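Local coordinates for CDA peptide synthetase I (Streptomyces coelicolor, PDB 5DU9), which belongs to the nonribosomal peptide synthetases and is represented here by its condensation domain, a member of the CoA-dependent acyltransferase clan, at residues H31-L44 against F375-P389. The protein carries 1 engineered substitution. Numbering follows the deposited sequence.
Sequences HYRTGSCLEIDGPL and FGGPVGLMRSISSGP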
ATOM      1  N   HIS A  31      -7.314   8.927 -10.195  1.00 17.78           N
ATOM      2  CA  HIS A  31      -6.578   7.671 -10.270  1.00 17.15           C
ATOM      3  C   HIS A  31      -5.587   7.483  -9.131  1.00 14.46           C
ATOM      4  O   HIS A  31      -5.153   6.359  -8.885  1.00 16.91           O
ATOM      5  CB  HIS A  31      -5.852   7.567 -11.609  1.00 20.12           C
ATOM      6  CG  HIS A  31      -6.777   7.428 -12.775  1.00 23.12           C
ATOM      7  ND1 HIS A  31      -7.718   6.424 -12.859  1.00 27.67           N
ATOM      8  CD2 HIS A  31      -6.920   8.170 -13.898  1.00 28.37           C
ATOM      9  CE1 HIS A  31      -8.394   6.548 -13.986  1.00 31.16           C
ATOM     10  NE2 HIS A  31      -7.931   7.602 -14.634  1.00 30.24           N
ATOM     11  N   TYR A  32      -5.232   8.563  -8.439  1.00 14.52           N
ATOM     12  CA  TYR A  32      -4.339   8.456  -7.287  1.00 16.12           C
ATOM     13  C   TYR A  32      -5.103   8.600  -5.966  1.00 15.74           C
ATOM     14  O   TYR A  32      -4.507   8.856  -4.918  1.00 17.62           O
ATOM     15  CB  TYR A  32      -3.202   9.483  -7.409  1.00 16.85           C
ATOM     16  CG  TYR A  32      -2.150   8.998  -8.384  1.00 16.34           C
ATOM     17  CD1 TYR A  32      -2.279   9.227  -9.749  1.00 21.76           C
ATOM     18  CD2 TYR A  32      -1.055   8.268  -7.946  1.00 18.37           C
ATOM     19  CE1 TYR A  32      -1.338   8.758 -10.646  1.00 24.13           C
ATOM     20  CE2 TYR A  32      -0.108   7.795  -8.836  1.00 19.01           C
ATOM     21  CZ  TYR A  32      -0.250   8.045 -10.182  1.00 24.93           C
ATOM     22  OH  TYR A  32       0.692   7.569 -11.066  1.00 29.52           O
ATOM     23  N   ARG A  33      -6.420   8.400  -6.019  1.00 16.15           N
ATOM     24  CA  ARG A  33      -7.206   8.179  -4.805  1.00 17.09           C
ATOM     25  C   ARG A  33      -6.983   6.756  -4.320  1.00 15.07           C
ATOM     26  O   ARG A  33      -7.182   5.798  -5.073  1.00 15.61           O
ATOM     27  CB  ARG A  33      -8.704   8.393  -5.039  1.00 15.98           C
ATOM     28  CG  ARG A  33      -9.148   9.821  -5.356  1.00 20.78           C
ATOM     29  CD  ARG A  33      -9.043  10.761  -4.163  1.00 20.52           C
ATOM     30  NE  ARG A  33      -9.603  10.211  -2.925  1.00 20.82           N
ATOM     31  CZ  ARG A  33     -10.814  10.476  -2.436  1.00 16.21           C
ATOM     32  NH1 ARG A  33     -11.655  11.293  -3.063  1.00 19.66           N
ATOM     33  NH2 ARG A  33     -11.188   9.920  -1.292  1.00 22.16           N
ATOM     34  N   THR A  34      -6.579   6.623  -3.062  1.00 13.36           N
ATOM     35  CA  THR A  34      -6.353   5.320  -2.452  1.00 14.05           C
ATOM     36  C   THR A  34      -7.158   5.224  -1.170  1.00 14.00           C
ATOM     37  O   THR A  34      -7.747   6.209  -0.723  1.00 13.01           O
ATOM     38  CB  THR A  34      -4.864   5.093  -2.157  1.00 17.20           C
ATOM     39  OG1 THR A  34      -4.369   6.174  -1.360  1.00 18.95           O
ATOM     40  CG2 THR A  34      -4.076   5.033  -3.446  1.00 16.59           C
ATOM     41  N   GLY A  35      -7.197   4.043  -0.574  1.00 15.33           N
ATOM     42  CA  GLY A  35      -7.957   3.895   0.647  1.00 17.87           C
ATOM     43  C   GLY A  35      -7.806   2.568   1.345  1.00 18.58           C
ATOM     44  O   GLY A  35      -7.300   1.590   0.792  1.00 16.61           O
ATOM     45  N   SER A  36      -8.259   2.555   2.592  1.00 15.73           N
ATOM     46  CA  SER A  36      -8.329   1.342   3.386  1.00 14.76           C
ATOM     47  C   SER A  36      -9.484   1.523   4.348  1.00 15.50           C
ATOM     48  O   SER A  36     -10.106   2.585   4.375  1.00 15.17           O
ATOM     49  CB  SER A  36      -7.029   1.085   4.143  1.00 15.47           C
ATOM     50  OG  SER A  36      -6.806   2.101   5.107  1.00 19.22           O
ATOM     51  N   CYS A  37      -9.769   0.503   5.143  1.00 16.30           N
ATOM     52  CA  CYS A  37     -10.774   0.642   6.184  1.00 17.66           C
ATOM     53  C   CYS A  37     -10.453  -0.256   7.365  1.00 22.74           C
ATOM     54  O   CYS A  37      -9.603  -1.138   7.263  1.00 20.41           O
ATOM     55  CB  CYS A  37     -12.169   0.323   5.641  1.00 18.88           C
ATOM     56  SG  CYS A  37     -12.421  -1.396   5.142  1.00 23.79           S
ATOM     57  N   LEU A  38     -11.119   0.007   8.487  1.00 18.79           N
ATOM     58  CA  LEU A  38     -11.069  -0.859   9.658  1.00 17.03           C
ATOM     59  C   LEU A  38     -12.412  -1.539   9.842  1.00 23.01           C
ATOM     60  O   LEU A  38     -13.443  -0.872   9.893  1.00 18.73           O
ATOM     61  CB  LEU A  38     -10.734  -0.073  10.930  1.00 19.52           C
ATOM     62  CG  LEU A  38      -9.373   0.597  11.086  1.00 18.82           C
ATOM     63  CD1 LEU A  38      -9.328   1.309  12.426  1.00 26.64           C
ATOM     64  CD2 LEU A  38      -8.233  -0.405  10.971  1.00 23.61           C
ATOM     65  N   GLU A  39     -12.397  -2.863   9.935  1.00 20.14           N
ATOM     66  CA  GLU A  39     -13.580  -3.608  10.316  1.00 21.43           C
ATOM     67  C   GLU A  39     -13.590  -3.704  11.832  1.00 28.32           C
ATOM     68  O   GLU A  39     -12.699  -4.311  12.424  1.00 26.04           O
ATOM     69  CB  GLU A  39     -13.583  -4.987   9.662  1.00 22.70           C
ATOM     70  CG  GLU A  39     -13.655  -4.921   8.144  1.00 26.46           C
ATOM     71  CD  GLU A  39     -13.582  -6.284   7.486  1.00 36.90           C
ATOM     72  OE1 GLU A  39     -13.020  -7.215   8.100  1.00 44.82           O
ATOM     73  OE2 GLU A  39     -14.089  -6.424   6.353  1.00 42.06           O
ATOM     74  N   ILE A  40     -14.595  -3.091  12.452  1.00 25.39           N
ATOM     75  CA  ILE A  40     -14.626  -2.914  13.899  1.00 27.53           C
ATOM     76  C   ILE A  40     -15.772  -3.732  14.493  1.00 27.70           C
ATOM     77  O   ILE A  40     -16.906  -3.653  14.028  1.00 25.37           O
ATOM     78  CB  ILE A  40     -14.755  -1.416  14.256  1.00 24.83           C
ATOM     79  CG1 ILE A  40     -13.540  -0.654  13.710  1.00 27.50           C
ATOM     80  CG2 ILE A  40     -14.860  -1.219  15.761  1.00 30.13           C
ATOM     81  CD1 ILE A  40     -13.767   0.827  13.497  1.00 25.93           C
ATOM     82  N   ASP A  41     -15.460  -4.519  15.521  1.00 25.30           N
ATOM     83  CA  ASP A  41     -16.356  -5.577  15.980  1.00 29.90           C
ATOM     84  C   ASP A  41     -17.314  -5.154  17.094  1.00 37.30           C
ATOM     85  O   ASP A  41     -18.007  -5.995  17.665  1.00 40.10           O
ATOM     86  CB  ASP A  41     -15.529  -6.783  16.450  1.00 32.70           C
ATOM     87  CG  ASP A  41     -14.675  -6.477  17.672  1.00 40.43           C
ATOM     88  OD1 ASP A  41     -14.592  -5.299  18.078  1.00 36.30           O
ATOM     89  OD2 ASP A  41     -14.077  -7.424  18.227  1.00 42.64           O
ATOM     90  N   GLY A  42     -17.357  -3.862  17.402  1.00 32.24           N
ATOM     91  CA  GLY A  42     -18.232  -3.369  18.453  1.00 30.14           C
ATOM     92  C   GLY A  42     -18.590  -1.908  18.268  1.00 30.61           C
ATOM     93  O   GLY A  42     -17.973  -1.216  17.456  1.00 28.37           O
ATOM     94  N   PRO A  43     -19.583  -1.427  19.032  1.00 36.47           N
ATOM     95  CA  PRO A  43     -20.100  -0.065  18.859  1.00 40.74           C
ATOM     96  C   PRO A  43     -19.104   1.036  19.217  1.00 37.60           C
ATOM     97  O   PRO A  43     -18.369   0.927  20.201  1.00 37.81           O
ATOM     98  CB  PRO A  43     -21.310  -0.025  19.804  1.00 37.94           C
ATOM     99  CG  PRO A  43     -21.057  -1.091  20.803  1.00 53.54           C
ATOM    100  CD  PRO A  43     -20.308  -2.165  20.081  1.00 44.14           C
ATOM    101  N   LEU A  44     -19.091   2.084  18.397  1.00 34.39           N
ATOM    102  CA  LEU A  44     -18.324   3.293  18.669  1.00 32.18           C
ATOM    103  C   LEU A  44     -19.259   4.495  18.768  1.00 38.51           C
ATOM    104  O   LEU A  44     -20.330   4.512  18.160  1.00 42.57           O
ATOM    105  CB  LEU A  44     -17.284   3.536  17.574  1.00 35.11           C
ATOM    106  CG  LEU A  44     -16.192   2.479  17.405  1.00 33.96           C
ATOM    107  CD1 LEU A  44     -15.301   2.844  16.235  1.00 31.60           C
ATOM    108  CD2 LEU A  44     -15.366   2.326  18.674  1.00 31.29           C
ATOM    109  N   PHE A 375      -9.966   0.249  20.276  1.00 28.89           N
ATOM    110  CA  PHE A 375     -10.809   1.403  20.562  1.00 27.18           C
ATOM    111  C   PHE A 375     -11.358   1.357  21.988  1.00 32.03           C
ATOM    112  O   PHE A 375     -12.344   2.024  22.306  1.00 36.73           O
ATOM    113  CB  PHE A 375     -11.956   1.483  19.551  1.00 29.42           C
ATOM    114  CG  PHE A 375     -11.519   1.917  18.183  1.00 25.50           C
ATOM    115  CD1 PHE A 375     -11.383   3.262  17.885  1.00 25.70           C
ATOM    116  CD2 PHE A 375     -11.239   0.983  17.199  1.00 26.35           C
ATOM    117  CE1 PHE A 375     -10.976   3.670  16.625  1.00 24.69           C
ATOM    118  CE2 PHE A 375     -10.829   1.385  15.939  1.00 29.56           C
ATOM    119  CZ  PHE A 375     -10.700   2.732  15.656  1.00 22.90           C
ATOM    120  N   GLY A 376     -10.711   0.572  22.845  1.00 32.95           N
ATOM    121  CA  GLY A 376     -11.096   0.480  24.243  1.00 39.08           C
ATOM    122  C   GLY A 376     -12.222  -0.512  24.452  1.00 43.20           C
ATOM    123  O   GLY A 376     -13.184  -0.239  25.172  1.00 50.27           O
ATOM    124  N   GLY A 377     -12.089  -1.674  23.822  1.00 38.61           N
ATOM    125  CA  GLY A 377     -13.120  -2.695  23.833  1.00 42.31           C
ATOM    126  C   GLY A 377     -13.319  -3.196  22.417  1.00 33.74           C
ATOM    127  O   GLY A 377     -12.875  -4.294  22.076  1.00 36.76           O
ATOM    128  N   PRO A 378     -13.981  -2.385  21.575  1.00 35.14           N
ATOM    129  CA  PRO A 378     -14.041  -2.698  20.145  1.00 31.43           C
ATOM    130  C   PRO A 378     -12.647  -2.747  19.537  1.00 30.71           C
ATOM    131  O   PRO A 378     -11.786  -1.951  19.916  1.00 34.87           O
ATOM    132  CB  PRO A 378     -14.854  -1.540  19.557  1.00 33.70           C
ATOM    133  CG  PRO A 378     -15.601  -0.969  20.702  1.00 38.00           C
ATOM    134  CD  PRO A 378     -14.727  -1.159  21.900  1.00 45.94           C
ATOM    135  N   VAL A 379     -12.437  -3.670  18.607  1.00 26.27           N
ATOM    136  CA  VAL A 379     -11.151  -3.839  17.956  1.00 29.27           C
ATOM    137  C   VAL A 379     -11.318  -3.678  16.451  1.00 25.45           C
ATOM    138  O   VAL A 379     -12.301  -4.142  15.885  1.00 28.70           O
ATOM    139  CB  VAL A 379     -10.547  -5.216  18.274  1.00 39.76           C
ATOM    140  CG1 VAL A 379      -9.213  -5.382  17.595  1.00 35.44           C
ATOM    141  CG2 VAL A 379     -10.393  -5.387  19.780  1.00 44.66           C
ATOM    142  N   GLY A 380     -10.351  -3.024  15.813  1.00 23.61           N
ATOM    143  CA  GLY A 380     -10.400  -2.767  14.383  1.00 27.14           C
ATOM    144  C   GLY A 380      -9.348  -3.525  13.597  1.00 26.83           C
ATOM    145  O   GLY A 380      -8.152  -3.437  13.888  1.00 27.91           O
ATOM    146  N   LEU A 381      -9.801  -4.267  12.589  1.00 19.15           N
ATOM    147  CA  LEU A 381      -8.913  -4.999  11.692  1.00 21.90           C
ATOM    148  C   LEU A 381      -8.838  -4.297  10.341  1.00 24.46           C
ATOM    149  O   LEU A 381      -9.857  -4.059   9.698  1.00 24.68           O
ATOM    150  CB  LEU A 381      -9.396  -6.438  11.515  1.00 25.86           C
ATOM    151  CG  LEU A 381      -9.508  -7.269  12.795  1.00 32.31           C
ATOM    152  CD1 LEU A 381     -10.007  -8.669  12.476  1.00 34.12           C
ATOM    153  CD2 LEU A 381      -8.173  -7.332  13.530  1.00 38.79           C
ATOM    154  N   MET A 382      -7.626  -3.969   9.915  1.00 22.81           N
ATOM    155  CA  MET A 382      -7.443  -3.189   8.696  1.00 23.18           C
ATOM    156  C   MET A 382      -7.617  -4.053   7.454  1.00 22.12           C
ATOM    157  O   MET A 382      -7.189  -5.207   7.424  1.00 29.78           O
ATOM    158  CB  MET A 382      -6.058  -2.537   8.689  1.00 23.94           C
ATOM    159  CG  MET A 382      -5.790  -1.643   7.482  1.00 28.10           C
ATOM    160  SD  MET A 382      -4.269  -0.691   7.679  1.00 40.60           S
ATOM    161  CE  MET A 382      -3.993  -0.148   5.993  1.00 33.90           C
ATOM    162  N   ARG A 383      -8.261  -3.497   6.434  1.00 21.36           N
ATOM    163  CA  ARG A 383      -8.242  -4.118   5.119  1.00 23.31           C
ATOM    164  C   ARG A 383      -8.103  -3.053   4.042  1.00 23.92           C
ATOM    165  O   ARG A 383      -8.568  -1.918   4.185  1.00 23.50           O
ATOM    166  CB  ARG A 383      -9.486  -4.986   4.882  1.00 35.18           C
ATOM    167  CG  ARG A 383     -10.778  -4.271   4.515  1.00 41.58           C
ATOM    168  CD  ARG A 383     -11.783  -5.288   3.978  1.00 40.74           C
ATOM    169  NE  ARG A 383     -13.147  -4.765   3.894  1.00 41.60           N
ATOM    170  CZ  ARG A 383     -13.745  -4.355   2.775  1.00 32.38           C
ATOM    171  NH1 ARG A 383     -13.116  -4.394   1.605  1.00 53.57           N
ATOM    172  NH2 ARG A 383     -14.991  -3.903   2.828  1.00 39.18           N
ATOM    173  N   SER A 384      -7.432  -3.440   2.970  1.00 20.86           N
ATOM    174  CA  SER A 384      -7.139  -2.536   1.872  1.00 20.41           C
ATOM    175  C   SER A 384      -8.380  -2.323   1.012  1.00 20.84           C
ATOM    176  O   SER A 384      -9.175  -3.242   0.820  1.00 21.72           O
ATOM    177  CB  SER A 384      -5.986  -3.097   1.034  1.00 20.25           C
ATOM    178  OG  SER A 384      -5.642  -2.223  -0.022  1.00 19.00           O
ATOM    179  N   ILE A 385      -8.555  -1.102   0.514  1.00 18.80           N
ATOM    180  CA  ILE A 385      -9.640  -0.799  -0.419  1.00 17.22           C
ATOM    181  C   ILE A 385      -9.055  -0.578  -1.807  1.00 19.98           C
ATOM    182  O   ILE A 385      -9.542  -1.135  -2.789  1.00 25.18           O
ATOM    183  CB  ILE A 385     -10.453   0.442   0.024  1.00 21.70           C
ATOM    184  CG1 ILE A 385     -11.194   0.160   1.337  1.00 23.72           C
ATOM    185  CG2 ILE A 385     -11.444   0.866  -1.056  1.00 25.23           C
ATOM    186  CD1 ILE A 385     -12.228  -0.960   1.263  1.00 24.65           C
ATOM    187  N   SER A 386      -8.011   0.239  -1.874  1.00 20.34           N
ATOM    188  CA  SER A 386      -7.269   0.448  -3.110  1.00 17.38           C
ATOM    189  C   SER A 386      -5.888   0.986  -2.768  1.00 18.41           C
ATOM    190  O   SER A 386      -5.768   2.032  -2.142  1.00 19.06           O
ATOM    191  CB  SER A 386      -8.006   1.409  -4.037  1.00 26.04           C
ATOM    192  OG  SER A 386      -7.290   1.588  -5.244  1.00 29.11           O
ATOM    193  N   SER A 387      -4.844   0.263  -3.168  1.00 13.84           N
ATOM    194  CA  SER A 387      -3.482   0.614  -2.770  1.00 14.93           C
ATOM    195  C   SER A 387      -2.820   1.619  -3.711  1.00 13.35           C
ATOM    196  O   SER A 387      -1.823   2.236  -3.350  1.00 15.67           O
ATOM    197  CB  SER A 387      -2.610  -0.646  -2.674  1.00 15.59           C
ATOM    198  OG  SER A 387      -2.199  -1.109  -3.953  1.00 14.71           O
ATOM    199  N   GLY A 388      -3.377   1.794  -4.905  1.00 15.16           N
ATOM    200  CA  GLY A 388      -2.817   2.726  -5.868  1.00 15.81           C
ATOM    201  C   GLY A 388      -3.137   2.327  -7.293  1.00 18.19           C
ATOM    202  O   GLY A 388      -3.568   1.202  -7.539  1.00 17.24           O
ATOM    203  N   PRO A 389      -2.925   3.247  -8.246  1.00 16.02           N
ATOM    204  CA  PRO A 389      -3.201   2.937  -9.651  1.00 16.92           C
ATOM    205  C   PRO A 389      -2.180   1.967 -10.225  1.00 16.50           C
ATOM    206  O   PRO A 389      -1.086   1.844  -9.677  1.00 18.67           O
ATOM    207  CB  PRO A 389      -3.109   4.299 -10.338  1.00 19.01           C
ATOM    208  CG  PRO A 389      -2.169   5.069  -9.493  1.00 17.18           C
ATOM    209  CD  PRO A 389      -2.400   4.614  -8.080  1.00 16.22           C
TER
HETATM  210  O   HOH W   1      -5.954   3.864  -6.567  1.00 34.42           O
HETATM  211  O   HOH W   2      -4.693   0.210   0.753  1.00 21.14           O
HETATM  212  O   HOH W   3     -13.224  -6.940  20.624  1.00 38.83           O
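Phe375 packs against Leu38, Ile40 and Leu44 at the apolar centre of this contact, a worked example of an antiparallel beta pairing that carries a classic bulge. Strands 33-40 and 379-384 are neighbours within the six-stranded mixed sheet, one of two sheets in this condensation domain, with helix 163-182 lying over the face that carries Leu38 and Met382. Leu44 CD1 stands over the middle of the Phe375 ring in a CH-pi contact, 10° off the normal, whereas Leu38 CD1 reaches the ring's edge, 3.8 Å from Phe375 CZ. The other branch, Leu38 CD2, lies against Met382 CB, and Ile40 CG1 packs against Gly380 CA. Toward the pocket of (2S)-2-amino-N-butyl-propanamide, to which Ser387 belongs, Pro389 CG sits over one face of the Tyr32 ring, offset toward its rim, in a CH-pi contact 3.6 Å from the centroid.

Regular backbone bonds join Cys37 to Arg383 and Glu39 to Leu381. At the bulge, Ile385 and Ser386 both face Gly35: their two N-H groups approach Gly35 O from the same face of its carbonyl plane, and a water donates a further bond to that oxygen.

On the face of the sheet opposite Leu38 and Met382, Cys37 SG, placed between its backbone N and carbonyl carbon (chi1 66°), lies over the Arg383 guanidinium and 3.4 Å from Arg383 CG. Glu39 OE2 forms a salt bridge to Arg383 NE at 3.1 Å, but its hydrogen bond is weak and bent; Gln119 holds Arg383 NH1. Just past the end of strand 33-40, Asp41 OD1 accepts an almost straight bond from Val379 N at 2.8 Å, met from above the carboxylate plane, while a water links Asp41 OD2 to Gly377 O.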